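Local coordinates for protein sulfatase (Bacteroides fragilis CAG:558, PDB 6USS) that binds calcium and probably hydrolyses aryl sulfate esters as a gut bacterial sulfatase, at residues G133-Q136 with H142-Q145; L255-Y260 with D296-D301; D304-N309 with T315-M320. The protein carries 1 engineered substitution. All blocks are in the same frame, centred on the assembly; numbering follows the deposited sequence.

Contact 1. Residues G133-Q136 with H142-Q145; sequences GVCQ and HTFQ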
# COMPACT_ATOMS: atom_id res chain seq x y z
N GLY A 133 -4.87 -6.87 -17.68
CA GLY A 133 -4.88 -5.48 -17.26
C GLY A 133 -3.50 -4.86 -17.20
O GLY A 133 -2.65 -5.12 -18.05
N VAL A 134 -3.25 -4.02 -16.20
CA VAL A 134 -1.94 -3.43 -16.04
C VAL A 134 -1.41 -3.75 -14.65
O VAL A 134 -2.17 -4.05 -13.72
CB VAL A 134 -1.96 -1.90 -16.26
CG1 VAL A 134 -2.61 -1.58 -17.61
CG2 VAL A 134 -2.67 -1.20 -15.09
N CYS A 135 -0.09 -3.69 -14.50
CA CYS A 135 0.57 -3.79 -13.21
C CYS A 135 1.92 -3.09 -13.35
O CYS A 135 2.29 -2.62 -14.43
CB CYS A 135 0.71 -5.25 -12.78
SG CYS A 135 1.73 -6.23 -13.92
N GLN A 136 2.66 -3.03 -12.24
CA GLN A 136 3.95 -2.35 -12.23
C GLN A 136 5.12 -3.31 -12.22
O GLN A 136 6.26 -2.86 -12.14
CB GLN A 136 4.07 -1.40 -11.03
CG GLN A 136 3.06 -0.28 -10.98
CD GLN A 136 3.44 0.78 -9.95
OE1 GLN A 136 4.15 1.75 -10.27
NE2 GLN A 136 2.98 0.60 -8.70
N HIS A 142 -0.62 -11.72 -19.13
CA HIS A 142 -1.22 -10.93 -20.20
C HIS A 142 -1.47 -9.51 -19.70
O HIS A 142 -2.62 -9.06 -19.66
CB HIS A 142 -2.52 -11.56 -20.72
CG HIS A 142 -2.34 -12.46 -21.90
ND1 HIS A 142 -1.58 -13.61 -21.87
CD2 HIS A 142 -2.86 -12.40 -23.16
CE1 HIS A 142 -1.62 -14.20 -23.05
NE2 HIS A 142 -2.39 -13.49 -23.85
N THR A 143 -0.40 -8.83 -19.30
CA THR A 143 -0.48 -7.49 -18.74
C THR A 143 0.41 -6.54 -19.52
O THR A 143 1.38 -6.95 -20.16
CB THR A 143 -0.05 -7.48 -17.26
OG1 THR A 143 1.34 -7.82 -17.16
CG2 THR A 143 -0.90 -8.46 -16.45
N PHE A 144 0.07 -5.25 -19.44
CA PHE A 144 0.96 -4.17 -19.84
C PHE A 144 1.66 -3.65 -18.58
O PHE A 144 0.99 -3.18 -17.65
CB PHE A 144 0.19 -3.05 -20.54
CG PHE A 144 1.08 -1.96 -21.06
CD1 PHE A 144 1.73 -2.10 -22.27
CD2 PHE A 144 1.27 -0.80 -20.34
CE1 PHE A 144 2.57 -1.11 -22.75
CE2 PHE A 144 2.10 0.21 -20.82
CZ PHE A 144 2.75 0.06 -22.03
N GLN A 145 2.99 -3.78 -18.55
CA GLN A 145 3.77 -3.28 -17.42
C GLN A 145 3.92 -1.77 -17.56
O GLN A 145 4.22 -1.27 -18.65
CB GLN A 145 5.15 -3.93 -17.36
CG GLN A 145 6.05 -3.32 -16.27
CD GLN A 145 7.45 -3.94 -16.19
OE1 GLN A 145 7.82 -4.77 -17.02
NE2 GLN A 145 8.22 -3.54 -15.18
O HOH W 1 7.29 -0.87 -13.64
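Cys135 SG and Thr143 OG1 both sit between the backbone N and the carbonyl carbon of their own residue, chi1 62° and 65°, and these matching rotations bring sulfur and hydroxyl side by side on one face of a two-stranded parallel ladder, with SG 3.6 Å from OG1. The hydroxyl has its hydrogen bond with the carbonyl of Ile140, in the turn before its strand. Gln145 lies on the same face; with CG anti to the backbone N (174°) its extended chain runs past Gln136. A water spans the remaining gap, donating to Gln136 O at 2.7 Å and accepting from Gln145 NE2 at 3.2 Å. On the other face Val134 CG1 rests against Phe144 CB at 4.3 Å; the valine packs on to helix 88-97, whereas the phenylalanine ring leads away to Arg103 and His104. The backbones are joined by Phe144 N to Gly133 O, 3.1 Å, with the donor in the carbonyl plane, and by a weak bond from Cys135 N to Phe144 O, 3.4 Å. Strands 133-135 and 143-145 thus form a small parallel pair within the sulfatase family region, away from the calcium site, held mainly by polar links: one good and one weak backbone bond and a water bridge beyond the strands, with a slight apolar contact beside them.

Contact 2. Residues L255-Y260 with D296-D301; sequences LYMAHY and DKSLGD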
# COMPACT_ATOMS: atom_id res chain seq x y z
N LEU A 255 -6.67 12.20 -3.87
CA LEU A 255 -7.81 11.31 -3.70
C LEU A 255 -8.35 10.95 -5.07
O LEU A 255 -8.80 11.83 -5.81
CB LEU A 255 -8.88 11.98 -2.85
CG LEU A 255 -10.23 11.27 -2.86
CD1 LEU A 255 -10.07 9.86 -2.39
CD2 LEU A 255 -11.25 12.01 -1.98
N TYR A 256 -8.31 9.66 -5.41
CA TYR A 256 -8.97 9.17 -6.62
C TYR A 256 -10.36 8.69 -6.22
O TYR A 256 -10.55 7.54 -5.83
CB TYR A 256 -8.17 8.05 -7.28
CG TYR A 256 -8.77 7.46 -8.56
CD1 TYR A 256 -9.37 8.27 -9.53
CD2 TYR A 256 -8.71 6.09 -8.80
CE1 TYR A 256 -9.91 7.72 -10.72
CE2 TYR A 256 -9.24 5.54 -9.97
CZ TYR A 256 -9.83 6.35 -10.92
OH TYR A 256 -10.34 5.77 -12.07
N MET A 257 -11.33 9.59 -6.31
CA MET A 257 -12.72 9.27 -5.95
C MET A 257 -13.40 8.69 -7.18
O MET A 257 -13.89 9.42 -8.03
CB MET A 257 -13.44 10.51 -5.44
CG MET A 257 -14.82 10.24 -4.89
SD MET A 257 -14.69 9.47 -3.26
CE MET A 257 -16.40 8.98 -2.97
N ALA A 258 -13.42 7.36 -7.28
CA ALA A 258 -13.90 6.66 -8.47
C ALA A 258 -15.18 5.90 -8.13
O ALA A 258 -15.13 4.76 -7.67
CB ALA A 258 -12.82 5.72 -9.01
N HIS A 259 -16.32 6.53 -8.40
CA HIS A 259 -17.62 5.97 -8.03
C HIS A 259 -17.93 4.68 -8.78
O HIS A 259 -17.49 4.48 -9.92
CB HIS A 259 -18.74 6.98 -8.29
CG HIS A 259 -18.94 7.92 -7.15
ND1 HIS A 259 -19.63 7.56 -6.01
CD2 HIS A 259 -18.52 9.19 -6.95
CE1 HIS A 259 -19.62 8.57 -5.16
NE2 HIS A 259 -18.96 9.57 -5.71
N TYR A 260 -18.68 3.80 -8.12
CA TYR A 260 -19.28 2.70 -8.86
C TYR A 260 -20.51 3.16 -9.63
O TYR A 260 -20.82 2.61 -10.70
CB TYR A 260 -19.64 1.55 -7.91
CG TYR A 260 -18.44 0.74 -7.51
CD1 TYR A 260 -17.92 -0.22 -8.36
CD2 TYR A 260 -17.82 0.95 -6.29
CE1 TYR A 260 -16.81 -0.94 -8.01
CE2 TYR A 260 -16.70 0.23 -5.92
CZ TYR A 260 -16.19 -0.73 -6.79
OH TYR A 260 -15.08 -1.49 -6.46
N ASP A 296 -23.91 13.25 -7.58
CA ASP A 296 -23.71 14.68 -7.39
C ASP A 296 -23.72 15.07 -5.92
O ASP A 296 -23.04 16.03 -5.52
CB ASP A 296 -24.77 15.45 -8.17
CG ASP A 296 -24.52 16.96 -8.17
OD1 ASP A 296 -23.75 17.44 -9.03
OD2 ASP A 296 -25.11 17.65 -7.31
N LYS A 297 -24.50 14.37 -5.09
CA LYS A 297 -24.48 14.64 -3.65
C LYS A 297 -23.11 14.33 -3.08
O LYS A 297 -22.61 15.05 -2.20
CB LYS A 297 -25.55 13.82 -2.93
CG LYS A 297 -25.52 13.95 -1.41
CD LYS A 297 -26.46 12.93 -0.76
CE LYS A 297 -26.50 13.07 0.77
NZ LYS A 297 -25.19 12.87 1.43
N SER A 298 -22.49 13.25 -3.56
CA SER A 298 -21.13 12.92 -3.14
C SER A 298 -20.16 14.05 -3.50
O SER A 298 -19.33 14.46 -2.67
CB SER A 298 -20.72 11.59 -3.77
OG SER A 298 -19.35 11.30 -3.54
N LEU A 299 -20.26 14.58 -4.73
CA LEU A 299 -19.39 15.68 -5.14
C LEU A 299 -19.58 16.88 -4.23
O LEU A 299 -18.60 17.49 -3.77
CB LEU A 299 -19.67 16.08 -6.59
CG LEU A 299 -18.87 17.27 -7.14
CD1 LEU A 299 -17.42 16.90 -7.45
CD2 LEU A 299 -19.53 17.84 -8.36
N GLY A 300 -20.84 17.24 -3.96
CA GLY A 300 -21.10 18.32 -3.02
C GLY A 300 -20.51 18.06 -1.65
O GLY A 300 -19.96 18.97 -1.02
N ASP A 301 -20.61 16.81 -1.17
CA ASP A 301 -20.16 16.51 0.19
C ASP A 301 -18.64 16.67 0.33
O ASP A 301 -18.17 17.18 1.35
CB ASP A 301 -20.57 15.09 0.59
CG ASP A 301 -22.07 14.93 0.78
OD1 ASP A 301 -22.78 15.94 1.00
OD2 ASP A 301 -22.55 13.78 0.73
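His259 presents the NE2-CE1 edge of its imidazole to Ser298, whose CB and OG both lie against it: CB is 3.3 Å from NE2. The hydroxyl sits in the ring plane, and NE2 and OG are hydrogen-bonded at 2.8 Å, with either able to be the donor; the bond is bent, 134°. Ser298 OG stands anti to its own backbone N (chi1 173°), which carries it off helix 283-308 toward the end of strand 253-258. Its second hydrogen-bond partner is Thr236 OG1 on helix 231-247, so the buried hydroxyl joins two helices to the histidine. Met257, bent at chi2, brings its terminal methyl CE to 3.8 Å from the same OG, an apolar neighbour beside the polar pair. Phe39 of the central strand 35-41 meets the imidazole with its ring plane inclined about 60° and also touches Ser298. Along the helix, Lys297 NZ forms a salt bridge with Asp301 OD2 at 2.9 Å and another with Glu233. The side chain of His259 lies about 6 Å from that of the calcium ligand Asp42 and about 10 Å from the calcium ion. The bond from Ser298 to NE2 therefore restricts how the imidazole can turn near, but not at, the metal site.

Contact 3. Residues D304-N309 with T315-M320; sequences DWLDKN and TIVIFM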
# COMPACT_ATOMS: atom_id res chain seq x y z
N ASP A 304 -17.97 20.47 0.23
CA ASP A 304 -18.23 21.09 1.52
C ASP A 304 -17.16 20.71 2.52
O ASP A 304 -16.75 21.54 3.34
CB ASP A 304 -19.61 20.70 2.07
CG ASP A 304 -20.74 21.02 1.11
OD1 ASP A 304 -20.55 21.85 0.19
OD2 ASP A 304 -21.84 20.43 1.28
N TRP A 305 -16.69 19.45 2.47
CA TRP A 305 -15.59 19.06 3.34
C TRP A 305 -14.37 19.94 3.11
O TRP A 305 -13.75 20.43 4.06
CB TRP A 305 -15.24 17.58 3.16
CG TRP A 305 -14.18 17.18 4.14
CD1 TRP A 305 -14.37 16.65 5.40
CD2 TRP A 305 -12.77 17.32 3.98
NE1 TRP A 305 -13.16 16.44 6.01
CE2 TRP A 305 -12.16 16.84 5.16
CE3 TRP A 305 -11.95 17.80 2.95
CZ2 TRP A 305 -10.78 16.83 5.33
CZ3 TRP A 305 -10.58 17.78 3.13
CH2 TRP A 305 -10.01 17.30 4.31
N LEU A 306 -14.03 20.18 1.83
CA LEU A 306 -12.93 21.09 1.50
C LEU A 306 -13.17 22.49 2.07
O LEU A 306 -12.27 23.09 2.66
CB LEU A 306 -12.74 21.18 -0.01
CG LEU A 306 -12.16 19.98 -0.78
CD1 LEU A 306 -12.18 20.25 -2.29
CD2 LEU A 306 -10.76 19.68 -0.30
N ASP A 307 -14.39 23.03 1.86
CA ASP A 307 -14.73 24.37 2.36
C ASP A 307 -14.52 24.46 3.86
O ASP A 307 -13.94 25.43 4.36
CB ASP A 307 -16.18 24.74 2.03
CG ASP A 307 -16.40 25.07 0.57
OD1 ASP A 307 -15.48 25.63 -0.07
OD2 ASP A 307 -17.51 24.79 0.05
N LYS A 308 -14.98 23.45 4.60
CA LYS A 308 -15.02 23.52 6.06
C LYS A 308 -13.70 23.17 6.72
O LYS A 308 -13.57 23.40 7.93
CB LYS A 308 -16.15 22.64 6.60
CG LYS A 308 -17.52 23.35 6.52
CD LYS A 308 -18.58 22.58 5.70
CE LYS A 308 -18.99 21.25 6.37
NZ LYS A 308 -20.12 20.58 5.66
N ASN A 309 -12.71 22.64 6.00
CA ASN A 309 -11.41 22.34 6.58
C ASN A 309 -10.30 23.22 6.01
O ASN A 309 -9.12 22.90 6.18
CB ASN A 309 -11.06 20.86 6.38
CG ASN A 309 -12.04 19.93 7.07
OD1 ASN A 309 -11.81 19.50 8.21
ND2 ASN A 309 -13.13 19.58 6.39
N THR A 315 -6.69 23.08 -3.36
CA THR A 315 -7.07 21.76 -3.85
C THR A 315 -7.60 21.86 -5.26
O THR A 315 -8.47 22.68 -5.55
CB THR A 315 -8.14 21.11 -2.96
OG1 THR A 315 -7.60 20.86 -1.65
CG2 THR A 315 -8.61 19.81 -3.58
N ILE A 316 -7.08 21.02 -6.14
CA ILE A 316 -7.56 20.89 -7.50
C ILE A 316 -8.62 19.80 -7.54
O ILE A 316 -8.40 18.68 -7.05
CB ILE A 316 -6.41 20.58 -8.47
CG1 ILE A 316 -5.40 21.72 -8.51
CG2 ILE A 316 -6.93 20.33 -9.86
CD1 ILE A 316 -4.19 21.40 -9.38
N VAL A 317 -9.77 20.10 -8.14
CA VAL A 317 -10.85 19.15 -8.31
C VAL A 317 -11.01 18.90 -9.80
O VAL A 317 -11.23 19.84 -10.58
CB VAL A 317 -12.16 19.66 -7.69
CG1 VAL A 317 -13.29 18.66 -7.91
CG2 VAL A 317 -11.97 19.96 -6.21
N ILE A 318 -10.88 17.64 -10.21
CA ILE A 318 -11.09 17.24 -11.59
C ILE A 318 -12.27 16.30 -11.63
O ILE A 318 -12.24 15.22 -11.02
CB ILE A 318 -9.85 16.59 -12.22
CG1 ILE A 318 -8.60 17.44 -12.02
CG2 ILE A 318 -10.10 16.39 -13.69
CD1 ILE A 318 -7.30 16.72 -12.37
N PHE A 319 -13.31 16.69 -12.35
CA PHE A 319 -14.49 15.87 -12.58
C PHE A 319 -14.36 15.21 -13.94
O PHE A 319 -14.03 15.88 -14.93
CB PHE A 319 -15.76 16.72 -12.53
CG PHE A 319 -17.02 15.92 -12.57
CD1 PHE A 319 -17.53 15.47 -13.78
CD2 PHE A 319 -17.71 15.64 -11.41
CE1 PHE A 319 -18.71 14.74 -13.82
CE2 PHE A 319 -18.88 14.90 -11.44
CZ PHE A 319 -19.38 14.45 -12.65
N MET A 320 -14.64 13.91 -13.99
CA MET A 320 -14.49 13.17 -15.23
C MET A 320 -15.41 11.95 -15.21
O MET A 320 -15.87 11.52 -14.15
CB MET A 320 -13.03 12.77 -15.44
CG MET A 320 -12.73 12.05 -16.74
SD MET A 320 -13.29 12.99 -18.16
CE MET A 320 -12.39 12.15 -19.47
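The last turn of helix 283-308 and the start of strand 315-321 come together at Leu306 and Thr315, whose CA atoms are 8.0 Å apart, a separation spanned by side chains without a hydrogen bond between the segments. Asn309 is the first residue to leave helical backbone angles, and the chain then turns back to enter the strand at Thr315. Leu306 carries the contact. With CG anti to the carbonyl carbon (chi1 -71°) it extends its two methyls from the helix to the strand. It meets Thr315 tip to tip: CD2 is 3.6 Å from OG1, and CD1 is 3.8 Å from the methyl CG2. The same CD1 lies 3.9 Å from Val317 CG2, but here leucine and valine pass alongside one another, pointing opposite ways. Thr315 places CG2 anti to its backbone N and OG1 beside it, so methyl and hydroxyl both face the leucine; the hydroxyl itself is hydrogen-bonded to the carbonyl of Glu311 and to Asn35. Leu306 also touches Ile37 and Arg363 on the strands flanking 315-321. At the end of the helix, Asn309 folds back so that ND2 donates to Trp305 O at 2.6 Å, nearly straight at 170° although tilted 26° from the carbonyl plane. This amide N also lies over one face of the indole, toward its rim, while Trp305 NE1 is hydrogen-bonded to Asn244 OD1 on helix 231-247. Helix and strand form a tight alpha-to-beta connection of the alpha/beta sulfatase core, leading toward the calcium ligands Asp322 and Asn323. Across it the contact is van der Waals packing, leucine methyls against the threonine methyl and hydroxyl and a valine methyl, and the buried threonine hydroxyl is satisfied by the connecting loop and the neighbouring strand.

In the fold
From the N terminus, contact 1 comes first and closes a short loop of five residues between two parallel strands that stand apart from the main sheet. Contact 2 opens later and spans 35 residues, largely helical, tying strand 253-258 to helix 283-308. Contact 3 follows on the end of that same helix and closes another five-residue connection, into strand 315-321. The three follow in series, none nesting or crossing. Contacts 2 and 3, with centres 10 Å apart, share the helix and the mixed central sheet, and touch where Leu299 CD1 packs 4.2 Å from Phe319 CD2. Contact 1 is separate, its centre 27 Å from that of contact 2.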